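Local coordinates for protein putative C39-like peptidase (Bacillus anthracis, PDB 3ERV) that is of unconfirmed function but is probably a C39-like cysteine peptidase with a papain-type fold, cutting peptide bonds in its substrates, at residues A62-D67 with K117-N122; L71-K76 with N96-S101; V146-A151 with G217-S222; N176-V181 with R193-D198. One frame throughout, in Å; residues are numbered along the deposited sequence.

Contact 1 (A62-D67 with K117-N122); sequences AGITVD and KKYLPN
Y119 lays its ring against I64 and V66, its inner atoms meeting one methyl and its outer atoms another. Beyond CB, CG passes 4.2 Å from CG2 of I64. CD1 makes the tighter contact with that same methyl, at 3.5 Å. Further out the ring leaves I64 and meets V66, whose CG2 lies 3.9 Å from CE1 and 3.8 Å from CZ. Both methyls approach obliquely, and both are the branch anti to their own backbone N (for I64, CG1 then stands beside the N at chi1 -51°). At the tip, OH is still 3.8 Å from CG2 of V66 and is hydrogen-bonded to E74 and K70 of helix 68-74. A tyrosine therefore suits the place: an apolar flank for the loop, where beta-branched V66 offers it a methyl, and a hydroxyl for the charged E74 and K70. L120 uses its two methyls separately, CD2 touching CD1 of I64 at 3.7 Å and CD1 touching CB of the small A62 at 4.0 Å. G63 takes the positive phi (106°) of a Schellman motif closing helix 50-61, while D67, through OD1 and the backbone N of K70, N-caps helix 68-74. The arrangement is a short interhelical connection, a Schellman end followed by an N-cap, packed against the C-terminal end of helix 109-119 in what is probably the helical part of a papain-like fold.

Contact 2 (L71-K76 with N96-S101); sequences LANEIK and NIYTFS. With EDO (1,2-ethanediol), chain B.
I97 points its CD1 at the flank of helix 68-74, while Y98 next to it swings its ring alongside the same turn. CD1 of I97 rests 3.8 Å from CB of A72 and 4.1 Å from CG2 of I75. Its chain is extended, CG1 lying anti to the backbone N (chi1 -164°), which carries the methyl across to the helix. A72 suits the nearest point because a bare methyl lets the loop come close. The Y98 ring meets that CB only obliquely. One face of the ring is covered by its own neighbour, CG2 of I97, which sits above the ring centre and limits how the ring can turn. The phenol then reaches N73, whose amide plane is tilted by 27° from the ring. A water joins them, 3.0 Å from ND2 of N73, as acceptor, and 2.6 Å from OH of Y98, so the two polar ends are linked through the water. A 1,2-ethanediol molecule, probably from the crystallisation liquor, accepts a hydrogen bond at O1 from the backbone N of I97 (2.9 Å, 166°). The loop is shaped from within by N96: its OD1 takes the N-H of Y98 at 2.9 Å and that of T99 at 2.8 Å, the two donors arriving on opposite faces of the amide plane. I97 also touches V52 of helix 50-61, and R48 grips the carbonyls of N96 and T99. The arrangement is an Asx turn within an Asx motif, setting one aliphatic and one aromatic residue against the last turn of a helix.

Contact 3 (V146-A151 with G217-S222); sequences VIITNA and GSQAIS
I148 packs against CB and the amide of Q219. Its CG1 lies 4.0 Å from CB of Q219 and 3.9 Å from OE1, while CG2 faces NE2. Extended beyond CG, the glutamine lays CB and its amide along I148, and the buried amide's polar atoms are satisfied elsewhere: OE1 accepts from the backbone N of H109, and NE2 donates to the carbonyl of M216. Beneath this pair the backbones run antiparallel, 170° between strand directions. V146 and I221 form a hydrogen-bonded pair, with V146 N to I221 O at 2.8 Å and I221 N to V146 O at 2.9 Å. The contact thus joins two strands of the antiparallel sheet, in which strand 145-150 lies between strands 220-223 and 177-185, a core consistent with the papain-like fold of clan CA peptidases. Toward Q219 the pairing opens. I148 N still reaches Q219 O, though at 3.3 Å and from well above the carbonyl plane, and that oxygen also receives W213 NE1. In the return direction a water replaces the direct bond, donating to I148 O at 2.7 Å and accepting from Q219 N at 2.8 Å. Between these pairs stand I147 and A220, a non-hydrogen-bonded pair. The small alanine methyl leaves room for CG2 of I147, and its CA-H points at V146 O. With chi1 at 70°, I147 sets that CG2 beside its backbone N, where it meets CB of A220. G217, at positive phi, is the C-prime residue of the Schellman motif that ends helix 206-215 and turns the chain into this strand.

Contact 4 (N176-V181 with R193-D198); sequences NEHCVV and RDPLKD
The histidine and aspartate of a possible Cys-His-Asp triad meet here, H178 on strand 177-185 and D194 just past strand 189-193, with C50 touching H178 from outside the two segments. The geometry fits the charge-relay arrangement expected of a cysteine peptidase, although its role is unconfirmed. NE2 of H178 donates to OD1 of D194 at 2.7 Å, the oxygen lying in the ring plane, yet it is met from above the carboxylate plane, with ring and carboxylate turned 41° apart. On the opposite face the same OD1 accepts the backbone N of L196 at 2.9 Å. This second bond makes an Asx turn, inside a type I turn from D194 to K197, and should fix the carboxylate's rotation. L196 brings CD1 to 3.6 Å from CE1 of H178, an aliphatic neighbour for the ring. V180 places CG1 3.8 Å from CG of D194, while the CD of P195 rests 3.3 Å from O of C179. P195 suits the first bend of the turn, its ring holding phi near -63°. Further along, V181 and R193 are a hydrogen-bonded antiparallel pair, V181 N to R193 O at 3.0 Å and R193 N to V181 O at 2.8 Å. R193 sends its guanidinium away, NH2 binding V37 O. Strand 145-150 flanks strand 177-185 on its other edge, and helix 50-61 packs against V181 and R193 through S54 and M57.

Overall arrangement
From the N terminus, helix 50-61 leads into residues 62-67, which open the loop that contact 1 closes at 117-122. Contact 2 is nested inside it, tying helix 68-74 to the loop after strand 93-94; the two touch through Y119 with E74 and L71. The chain then enters strand 145-150, where contact 3 opens a second large loop, closed only by the final strand, 220-223. Contact 4 nests within that loop and shares its sheet: T149 N and H178 O lie 2.8 Å apart, and the centres of contacts 3 and 4 are about 10 Å apart. The first pair joins helices 50-61, 68-74 and 109-119 and a loop, the second joins strands of the sheet, and helix 50-61 packs against both.

Contact 1 (A62-D67 with K117-N122)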
loop_
_atom_site.group_PDB
_atom_site.type_symbol
_atom_site.label_atom_id
_atom_site.label_comp_id
_atom_site.label_asym_id
_atom_site.label_seq_id
_atom_site.Cartn_x
_atom_site.Cartn_y
_atom_site.Cartn_z
ATOM N N ALA A 62 -3.846 -6.403 13.440
ATOM C CA ALA A 62 -2.956 -7.464 13.915
ATOM C C ALA A 62 -2.677 -7.396 15.435
ATOM O O ALA A 62 -2.020 -8.280 15.967
ATOM C CB ALA A 62 -1.657 -7.450 13.125
ATOM N N GLY A 63 -3.161 -6.359 16.134
ATOM C CA GLY A 63 -2.954 -6.295 17.561
ATOM C C GLY A 63 -1.910 -5.289 18.038
ATOM O O GLY A 63 -1.640 -5.191 19.233
ATOM N N ILE A 64 -1.323 -4.518 17.119
ATOM C CA ILE A 64 -0.275 -3.566 17.511
ATOM C C ILE A 64 -0.886 -2.195 17.831
ATOM O O ILE A 64 -1.721 -1.698 17.051
ATOM C CB ILE A 64 0.789 -3.391 16.381
ATOM C CG1 ILE A 64 1.308 -4.762 15.908
ATOM C CG2 ILE A 64 1.910 -2.381 16.837
ATOM C CD1 ILE A 64 2.024 -5.569 17.006
ATOM N N THR A 65 -0.476 -1.585 18.948
ATOM C CA THR A 65 -0.820 -0.190 19.209
ATOM C C THR A 65 0.115 0.713 18.370
ATOM O O THR A 65 1.316 0.767 18.601
ATOM C CB THR A 65 -0.641 0.163 20.709
ATOM O OG1 THR A 65 -1.514 -0.664 21.476
ATOM C CG2 THR A 65 -0.945 1.702 21.018
ATOM N N VAL A 66 -0.421 1.411 17.390
ATOM C CA VAL A 66 0.425 2.274 16.592
ATOM C C VAL A 66 -0.476 3.237 15.820
ATOM O O VAL A 66 -1.646 2.940 15.600
ATOM C CB VAL A 66 1.344 1.440 15.632
ATOM C CG1 VAL A 66 0.504 0.701 14.544
ATOM C CG2 VAL A 66 2.473 2.351 15.018
ATOM N N ASP A 67 0.021 4.411 15.486
ATOM C CA ASP A 67 -0.779 5.303 14.666
ATOM C C ASP A 67 0.010 5.717 13.425
ATOM O O ASP A 67 1.221 5.507 13.353
ATOM C CB ASP A 67 -1.224 6.529 15.444
ATOM C CG ASP A 67 -0.067 7.379 15.861
ATOM O OD1 ASP A 67 0.503 8.132 15.068
ATOM O OD2 ASP A 67 0.299 7.300 17.023
ATOM N N LYS A 117 7.886 -5.168 9.626
ATOM C CA LYS A 117 8.723 -6.081 10.426
ATOM C C LYS A 117 9.197 -5.497 11.757
ATOM O O LYS A 117 9.409 -6.237 12.693
ATOM C CB LYS A 117 9.958 -6.483 9.625
ATOM C CG LYS A 117 9.678 -7.362 8.471
ATOM C CD LYS A 117 10.676 -8.527 8.513
ATOM C CE LYS A 117 10.047 -9.720 9.183
ATOM N NZ LYS A 117 11.126 -10.667 9.653
ATOM N N LYS A 118 9.363 -4.178 11.837
ATOM C CA LYS A 118 9.713 -3.545 13.084
ATOM C C LYS A 118 8.664 -3.943 14.133
ATOM O O LYS A 118 8.979 -4.208 15.304
ATOM C CB LYS A 118 9.747 -2.016 12.944
ATOM C CG LYS A 118 10.283 -1.307 14.187
ATOM C CD LYS A 118 10.060 0.226 14.200
ATOM C CE LYS A 118 10.424 0.832 15.563
ATOM N NZ LYS A 118 9.198 1.007 16.416
ATOM N N TYR A 119 7.409 -3.991 13.702
ATOM C CA TYR A 119 6.310 -4.204 14.632
ATOM C C TYR A 119 5.852 -5.674 14.692
ATOM O O TYR A 119 5.289 -6.095 15.692
ATOM C CB TYR A 119 5.123 -3.313 14.239
ATOM C CG TYR A 119 5.382 -1.893 14.540
ATOM C CD1 TYR A 119 5.064 -1.363 15.791
ATOM C CD2 TYR A 119 6.011 -1.066 13.606
ATOM C CE1 TYR A 119 5.346 -0.063 16.065
ATOM C CE2 TYR A 119 6.282 0.232 13.889
ATOM C CZ TYR A 119 5.948 0.720 15.102
ATOM O OH TYR A 119 6.228 2.019 15.369
ATOM N N LEU A 120 6.064 -6.415 13.616
ATOM C CA LEU A 120 5.715 -7.838 13.554
ATOM C C LEU A 120 6.927 -8.671 13.041
ATOM O O LEU A 120 6.883 -9.263 11.940
ATOM C CB LEU A 120 4.514 -8.033 12.628
ATOM C CG LEU A 120 3.174 -7.376 13.024
ATOM C CD1 LEU A 120 2.179 -7.503 11.839
ATOM C CD2 LEU A 120 2.599 -7.990 14.297
ATOM N N PRO A 121 8.026 -8.684 13.817
ATOM C CA PRO A 121 9.267 -9.303 13.301
ATOM C C PRO A 121 9.091 -10.748 12.889
ATOM O O PRO A 121 9.750 -11.215 11.954
ATOM C CB PRO A 121 10.251 -9.182 14.463
ATOM C CG PRO A 121 9.414 -8.836 15.684
ATOM C CD PRO A 121 8.203 -8.094 15.153
ATOM N N ASN A 122 8.159 -11.442 13.522
ATOM C CA ASN A 122 7.984 -12.851 13.201
ATOM C C ASN A 122 6.719 -13.208 12.426
ATOM O O ASN A 122 6.523 -14.381 12.088
ATOM C CB ASN A 122 8.073 -13.627 14.508
ATOM C CG ASN A 122 9.393 -13.351 15.200
ATOM O OD1 ASN A 122 10.449 -13.466 14.559
ATOM N ND2 ASN A 122 9.349 -12.891 16.459
#

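Contact 2 (L71-K76 with N96-S101)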
loop_
_atom_site.group_PDB
_atom_site.type_symbol
_atom_site.label_atom_id
_atom_site.label_comp_id
_atom_site.label_asym_id
_atom_site.label_seq_id
_atom_site.Cartn_x
_atom_site.Cartn_y
_atom_site.Cartn_z
ATOM N N LEU A 71 4.285 5.919 12.203
ATOM C CA LEU A 71 4.750 5.186 11.031
ATOM C C LEU A 71 5.322 6.149 9.977
ATOM O O LEU A 71 6.302 5.812 9.251
ATOM C CB LEU A 71 3.611 4.339 10.416
ATOM C CG LEU A 71 3.106 3.228 11.362
ATOM C CD1 LEU A 71 1.983 2.476 10.670
ATOM C CD2 LEU A 71 4.237 2.246 11.736
ATOM N N ALA A 72 4.689 7.322 9.884
ATOM C CA ALA A 72 5.163 8.348 8.960
ATOM C C ALA A 72 6.567 8.847 9.338
ATOM O O ALA A 72 7.364 9.196 8.460
ATOM C CB ALA A 72 4.210 9.493 8.906
ATOM N N ASN A 73 6.877 8.904 10.630
ATOM C CA ASN A 73 8.199 9.309 11.000
ATOM C C ASN A 73 9.201 8.172 10.809
ATOM O O ASN A 73 10.364 8.411 10.506
ATOM C CB ASN A 73 8.227 9.815 12.443
ATOM C CG ASN A 73 9.580 10.348 12.818
ATOM O OD1 ASN A 73 10.141 9.968 13.816
ATOM N ND2 ASN A 73 10.118 11.229 11.983
ATOM N N GLU A 74 8.746 6.934 10.995
ATOM C CA GLU A 74 9.640 5.770 10.995
ATOM C C GLU A 74 9.989 5.184 9.641
ATOM O O GLU A 74 11.001 4.523 9.507
ATOM C CB GLU A 74 9.100 4.682 11.940
ATOM C CG GLU A 74 9.258 5.106 13.434
ATOM C CD GLU A 74 8.537 4.141 14.381
ATOM O OE1 GLU A 74 7.768 3.273 13.891
ATOM O OE2 GLU A 74 8.738 4.254 15.625
ATOM N N ILE A 75 9.129 5.393 8.649
ATOM C CA ILE A 75 9.378 4.890 7.331
ATOM C C ILE A 75 10.704 5.440 6.837
ATOM O O ILE A 75 11.015 6.607 7.039
ATOM C CB ILE A 75 8.233 5.209 6.326
ATOM C CG1 ILE A 75 8.504 4.499 5.005
ATOM C CG2 ILE A 75 8.130 6.685 6.056
ATOM C CD1 ILE A 75 8.145 3.085 4.977
ATOM N N LYS A 76 11.510 4.574 6.233
ATOM C CA LYS A 76 12.793 5.015 5.675
ATOM C C LYS A 76 12.501 6.038 4.557
ATOM O O LYS A 76 11.550 5.876 3.766
ATOM C CB LYS A 76 13.548 3.800 5.164
ATOM C CG LYS A 76 14.863 4.096 4.389
ATOM C CD LYS A 76 15.588 2.774 4.066
ATOM C CE LYS A 76 17.023 2.982 3.521
ATOM N NZ LYS A 76 17.780 1.675 3.552
ATOM N N ASN A 96 8.467 14.198 0.416
ATOM C CA ASN A 96 7.752 14.738 1.568
ATOM C C ASN A 96 6.442 14.014 1.839
ATOM O O ASN A 96 5.509 14.060 1.039
ATOM C CB ASN A 96 7.536 16.240 1.383
ATOM C CG ASN A 96 7.284 16.949 2.696
ATOM O OD1 ASN A 96 6.259 16.696 3.363
ATOM N ND2 ASN A 96 8.228 17.815 3.103
ATOM N N ILE A 97 6.416 13.244 2.930
ATOM C CA ILE A 97 5.223 12.515 3.327
ATOM C C ILE A 97 4.097 13.434 3.895
ATOM O O ILE A 97 2.923 13.083 3.841
ATOM C CB ILE A 97 5.605 11.413 4.355
ATOM C CG1 ILE A 97 4.470 10.370 4.507
ATOM C CG2 ILE A 97 6.051 12.077 5.701
ATOM C CD1 ILE A 97 4.960 9.055 5.163
ATOM N N TYR A 98 4.468 14.615 4.386
ATOM C CA TYR A 98 3.583 15.465 5.167
ATOM C C TYR A 98 2.791 16.468 4.319
ATOM O O TYR A 98 1.572 16.659 4.526
ATOM C CB TYR A 98 4.390 16.289 6.189
ATOM C CG TYR A 98 5.061 15.449 7.240
ATOM C CD1 TYR A 98 4.304 14.724 8.167
ATOM C CD2 TYR A 98 6.457 15.362 7.309
ATOM C CE1 TYR A 98 4.926 13.924 9.124
ATOM C CE2 TYR A 98 7.074 14.573 8.278
ATOM C CZ TYR A 98 6.300 13.845 9.166
ATOM O OH TYR A 98 6.935 13.048 10.094
ATOM N N THR A 99 3.484 17.143 3.405
ATOM C CA THR A 99 2.835 18.268 2.695
ATOM C C THR A 99 2.996 18.290 1.159
ATOM O O THR A 99 4.107 18.190 0.651
ATOM C CB THR A 99 3.228 19.642 3.281
ATOM O OG1 THR A 99 2.508 20.662 2.579
ATOM C CG2 THR A 99 4.733 19.917 3.147
ATOM N N PHE A 100 1.871 18.483 0.454
ATOM C CA PHE A 100 1.836 18.671 -1.010
ATOM C C PHE A 100 2.655 19.916 -1.379
ATOM O O PHE A 100 3.118 20.085 -2.500
ATOM C CB PHE A 100 0.386 18.834 -1.500
ATOM C CG PHE A 100 -0.387 17.518 -1.632
ATOM C CD1 PHE A 100 0.147 16.451 -2.299
ATOM C CD2 PHE A 100 -1.651 17.383 -1.096
ATOM C CE1 PHE A 100 -0.559 15.293 -2.448
ATOM C CE2 PHE A 100 -2.341 16.205 -1.205
ATOM C CZ PHE A 100 -1.797 15.169 -1.901
ATOM N N SER A 101 2.861 20.808 -0.441
ATOM C CA SER A 101 3.621 22.008 -0.781
ATOM C C SER A 101 5.087 21.714 -1.050
ATOM O O SER A 101 5.819 22.611 -1.440
ATOM C CB SER A 101 3.488 23.076 0.311
ATOM O OG SER A 101 4.249 22.716 1.467
HETATM C C1 EDO B . 9.082 13.757 5.256
HETATM O O1 EDO B . 9.020 12.813 4.193
HETATM C C2 EDO B . 10.311 14.622 5.217
HETATM O O2 EDO B . 10.161 15.683 4.274
HETATM O O HOH W 1 9.397 12.435 9.334
#

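Contact 3 (V146-A151 with G217-S222)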
loop_
_atom_site.group_PDB
_atom_site.type_symbol
_atom_site.label_atom_id
_atom_site.label_comp_id
_atom_site.label_asym_id
_atom_site.label_seq_id
_atom_site.Cartn_x
_atom_site.Cartn_y
_atom_site.Cartn_z
ATOM N N VAL A 146 -2.110 -5.028 2.618
ATOM C CA VAL A 146 -1.824 -3.708 2.136
ATOM C C VAL A 146 -1.333 -3.815 0.680
ATOM O O VAL A 146 -0.423 -4.605 0.376
ATOM C CB VAL A 146 -0.764 -3.037 3.004
ATOM C CG1 VAL A 146 -0.309 -1.662 2.391
ATOM C CG2 VAL A 146 -1.267 -2.917 4.445
ATOM N N ILE A 147 -1.936 -3.038 -0.225
ATOM C CA ILE A 147 -1.553 -3.154 -1.632
ATOM C C ILE A 147 -1.216 -1.818 -2.311
ATOM O O ILE A 147 -1.841 -0.788 -2.047
ATOM C CB ILE A 147 -2.595 -3.951 -2.455
ATOM C CG1 ILE A 147 -3.865 -3.134 -2.601
ATOM C CG2 ILE A 147 -2.882 -5.374 -1.852
ATOM C CD1 ILE A 147 -3.962 -2.468 -3.956
ATOM N N ILE A 148 -0.214 -1.816 -3.168
ATOM C CA ILE A 148 0.062 -0.612 -3.940
ATOM C C ILE A 148 -0.685 -0.749 -5.294
ATOM O O ILE A 148 -0.595 -1.787 -5.926
ATOM C CB ILE A 148 1.578 -0.434 -4.213
ATOM C CG1 ILE A 148 2.394 -0.459 -2.913
ATOM C CG2 ILE A 148 1.850 0.845 -5.046
ATOM C CD1 ILE A 148 2.113 0.651 -1.997
ATOM N N THR A 149 -1.415 0.283 -5.714
ATOM C CA THR A 149 -2.158 0.245 -6.982
ATOM C C THR A 149 -2.195 1.656 -7.517
ATOM O O THR A 149 -1.310 2.443 -7.179
ATOM C CB THR A 149 -3.597 -0.294 -6.817
ATOM O OG1 THR A 149 -4.230 -0.371 -8.104
ATOM C CG2 THR A 149 -4.448 0.623 -5.913
ATOM N N ASN A 150 -3.189 1.997 -8.342
ATOM C CA ASN A 150 -3.383 3.417 -8.694
ATOM C C ASN A 150 -4.780 3.882 -8.281
ATOM O O ASN A 150 -5.682 3.068 -8.118
ATOM C CB ASN A 150 -3.123 3.682 -10.182
ATOM C CG ASN A 150 -4.289 3.218 -11.056
ATOM O OD1 ASN A 150 -5.317 3.883 -11.147
ATOM N ND2 ASN A 150 -4.154 2.054 -11.621
ATOM N N ALA A 151 -4.952 5.190 -8.112
ATOM C CA ALA A 151 -6.190 5.733 -7.541
ATOM C C ALA A 151 -7.504 5.356 -8.278
ATOM O O ALA A 151 -8.590 5.413 -7.664
ATOM C CB ALA A 151 -6.066 7.228 -7.391
ATOM N N GLY A 217 2.978 -3.750 -10.167
ATOM C CA GLY A 217 4.105 -4.552 -9.740
ATOM C C GLY A 217 3.696 -5.690 -8.821
ATOM O O GLY A 217 4.545 -6.325 -8.198
ATOM N N SER A 218 2.399 -5.938 -8.720
ATOM C CA SER A 218 1.884 -6.953 -7.789
ATOM C C SER A 218 2.399 -6.771 -6.334
ATOM O O SER A 218 2.697 -7.754 -5.652
ATOM C CB SER A 218 2.250 -8.353 -8.305
ATOM O OG SER A 218 1.410 -8.701 -9.397
ATOM N N GLN A 219 2.518 -5.520 -5.885
ATOM C CA GLN A 219 3.130 -5.235 -4.595
ATOM C C GLN A 219 2.118 -5.410 -3.455
ATOM O O GLN A 219 1.021 -4.834 -3.500
ATOM C CB GLN A 219 3.699 -3.850 -4.556
ATOM C CG GLN A 219 4.449 -3.380 -5.813
ATOM C CD GLN A 219 5.118 -2.047 -5.531
ATOM O OE1 GLN A 219 5.648 -1.866 -4.441
ATOM N NE2 GLN A 219 5.075 -1.100 -6.480
ATOM N N ALA A 220 2.481 -6.203 -2.443
ATOM C CA ALA A 220 1.541 -6.484 -1.338
ATOM C C ALA A 220 2.224 -6.920 -0.081
ATOM O O ALA A 220 3.180 -7.668 -0.125
ATOM C CB ALA A 220 0.534 -7.523 -1.737
ATOM N N ILE A 221 1.735 -6.423 1.051
ATOM C CA ILE A 221 2.294 -6.745 2.366
ATOM C C ILE A 221 1.155 -7.291 3.249
ATOM O O ILE A 221 0.049 -6.747 3.268
ATOM C CB ILE A 221 2.876 -5.499 3.088
ATOM C CG1 ILE A 221 4.020 -4.832 2.307
ATOM C CG2 ILE A 221 3.272 -5.813 4.551
ATOM C CD1 ILE A 221 5.068 -5.786 1.935
ATOM N N SER A 222 1.433 -8.331 4.013
ATOM C CA SER A 222 0.450 -8.779 4.993
ATOM C C SER A 222 1.165 -9.323 6.225
ATOM O O SER A 222 2.320 -8.948 6.500
ATOM C CB SER A 222 -0.506 -9.827 4.387
ATOM O OG SER A 222 -1.569 -10.141 5.299
HETATM O O HOH W 2 1.125 -3.491 -7.140
#

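Contact 4 (N176-V181 with R193-D198)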
loop_
_atom_site.group_PDB
_atom_site.type_symbol
_atom_site.label_atom_id
_atom_site.label_comp_id
_atom_site.label_asym_id
_atom_site.label_seq_id
_atom_site.Cartn_x
_atom_site.Cartn_y
_atom_site.Cartn_z
ATOM N N ASN A 176 -0.672 8.908 -10.068
ATOM C CA ASN A 176 -1.904 8.243 -9.687
ATOM C C ASN A 176 -1.630 7.192 -8.579
ATOM O O ASN A 176 -2.557 6.539 -8.123
ATOM C CB ASN A 176 -2.360 7.400 -10.926
ATOM C CG ASN A 176 -3.100 8.205 -11.946
ATOM O OD1 ASN A 176 -4.329 8.247 -11.916
ATOM N ND2 ASN A 176 -2.368 8.846 -12.878
ATOM N N GLU A 177 -0.355 6.945 -8.256
ATOM C CA GLU A 177 -0.004 5.875 -7.287
ATOM C C GLU A 177 -0.845 6.016 -6.030
ATOM O O GLU A 177 -1.012 7.116 -5.507
ATOM C CB GLU A 177 1.489 5.927 -6.881
ATOM C CG GLU A 177 1.936 4.792 -5.901
ATOM C CD GLU A 177 2.080 5.201 -4.411
ATOM O OE1 GLU A 177 1.837 6.371 -4.043
ATOM O OE2 GLU A 177 2.425 4.314 -3.583
ATOM N N HIS A 178 -1.338 4.891 -5.540
ATOM C CA HIS A 178 -2.168 4.861 -4.369
ATOM C C HIS A 178 -1.969 3.569 -3.547
ATOM O O HIS A 178 -1.412 2.551 -4.025
ATOM C CB HIS A 178 -3.631 5.053 -4.777
ATOM C CG HIS A 178 -4.544 5.401 -3.629
ATOM N ND1 HIS A 178 -4.174 6.260 -2.609
ATOM C CD2 HIS A 178 -5.807 5.004 -3.340
ATOM C CE1 HIS A 178 -5.169 6.381 -1.748
ATOM N NE2 HIS A 178 -6.171 5.624 -2.164
ATOM N N CYS A 179 -2.421 3.581 -2.298
ATOM C CA CYS A 179 -2.222 2.398 -1.457
ATOM C C CYS A 179 -3.423 2.233 -0.578
ATOM O O CYS A 179 -3.883 3.182 0.030
ATOM C CB CYS A 179 -0.936 2.543 -0.628
ATOM S SG CYS A 179 -0.646 1.175 0.502
ATOM N N VAL A 180 -3.933 1.014 -0.519
ATOM C CA VAL A 180 -5.177 0.711 0.201
ATOM C C VAL A 180 -5.028 -0.653 0.903
ATOM O O VAL A 180 -4.073 -1.395 0.671
ATOM C CB VAL A 180 -6.463 0.726 -0.750
ATOM C CG1 VAL A 180 -6.593 2.056 -1.559
ATOM C CG2 VAL A 180 -6.481 -0.470 -1.672
ATOM N N VAL A 181 -5.976 -0.972 1.770
ATOM C CA VAL A 181 -6.022 -2.268 2.432
ATOM C C VAL A 181 -7.119 -3.078 1.794
ATOM O O VAL A 181 -8.275 -2.622 1.769
ATOM C CB VAL A 181 -6.325 -2.163 3.986
ATOM C CG1 VAL A 181 -6.188 -3.547 4.653
ATOM C CG2 VAL A 181 -5.403 -1.096 4.664
ATOM N N ARG A 193 -10.254 -0.722 2.377
ATOM C CA ARG A 193 -10.119 0.518 3.169
ATOM C C ARG A 193 -9.202 1.464 2.387
ATOM O O ARG A 193 -8.036 1.146 2.111
ATOM C CB ARG A 193 -9.513 0.236 4.560
ATOM C CG ARG A 193 -10.423 -0.523 5.494
ATOM C CD ARG A 193 -11.361 0.360 6.307
ATOM N NE ARG A 193 -12.046 -0.534 7.239
ATOM C CZ ARG A 193 -13.269 -1.020 7.083
ATOM N NH1 ARG A 193 -14.008 -0.636 6.026
ATOM N NH2 ARG A 193 -13.751 -1.875 8.000
ATOM N N ASP A 194 -9.739 2.616 2.010
ATOM C CA ASP A 194 -8.994 3.601 1.248
ATOM C C ASP A 194 -8.760 4.849 2.109
ATOM O O ASP A 194 -9.728 5.572 2.425
ATOM C CB ASP A 194 -9.812 3.959 0.012
ATOM C CG ASP A 194 -9.074 4.869 -0.928
ATOM O OD1 ASP A 194 -8.267 5.718 -0.466
ATOM O OD2 ASP A 194 -9.306 4.701 -2.148
ATOM N N PRO A 195 -7.484 5.111 2.487
ATOM C CA PRO A 195 -7.147 6.201 3.410
ATOM C C PRO A 195 -7.498 7.598 2.875
ATOM O O PRO A 195 -7.454 8.565 3.628
ATOM C CB PRO A 195 -5.620 6.057 3.629
ATOM C CG PRO A 195 -5.124 5.220 2.483
ATOM C CD PRO A 195 -6.286 4.388 1.984
ATOM N N LEU A 196 -7.856 7.690 1.596
ATOM C CA LEU A 196 -8.371 8.925 1.023
ATOM C C LEU A 196 -9.891 8.966 0.815
ATOM O O LEU A 196 -10.402 9.951 0.303
ATOM C CB LEU A 196 -7.727 9.186 -0.317
ATOM C CG LEU A 196 -6.356 9.872 -0.258
ATOM C CD1 LEU A 196 -5.787 9.957 -1.677
ATOM C CD2 LEU A 196 -6.477 11.250 0.376
ATOM N N LYS A 197 -10.622 7.921 1.162
ATOM C CA LYS A 197 -12.075 7.973 0.984
ATOM C C LYS A 197 -12.798 7.797 2.298
ATOM O O LYS A 197 -12.622 6.799 2.997
ATOM C CB LYS A 197 -12.560 6.913 0.009
ATOM C CG LYS A 197 -12.049 7.041 -1.397
ATOM C CD LYS A 197 -12.284 5.722 -2.155
ATOM C CE LYS A 197 -12.172 5.891 -3.643
ATOM N NZ LYS A 197 -13.212 6.831 -4.053
ATOM N N ASP A 198 -13.645 8.759 2.621
ATOM C CA ASP A 198 -14.285 8.794 3.934
ATOM C C ASP A 198 -15.456 7.820 4.076
ATOM O O ASP A 198 -16.610 8.244 4.208
ATOM C CB ASP A 198 -14.771 10.207 4.215
ATOM C CG ASP A 198 -14.846 10.507 5.691
ATOM O OD1 ASP A 198 -14.647 9.573 6.510
ATOM O OD2 ASP A 198 -15.088 11.689 6.030
#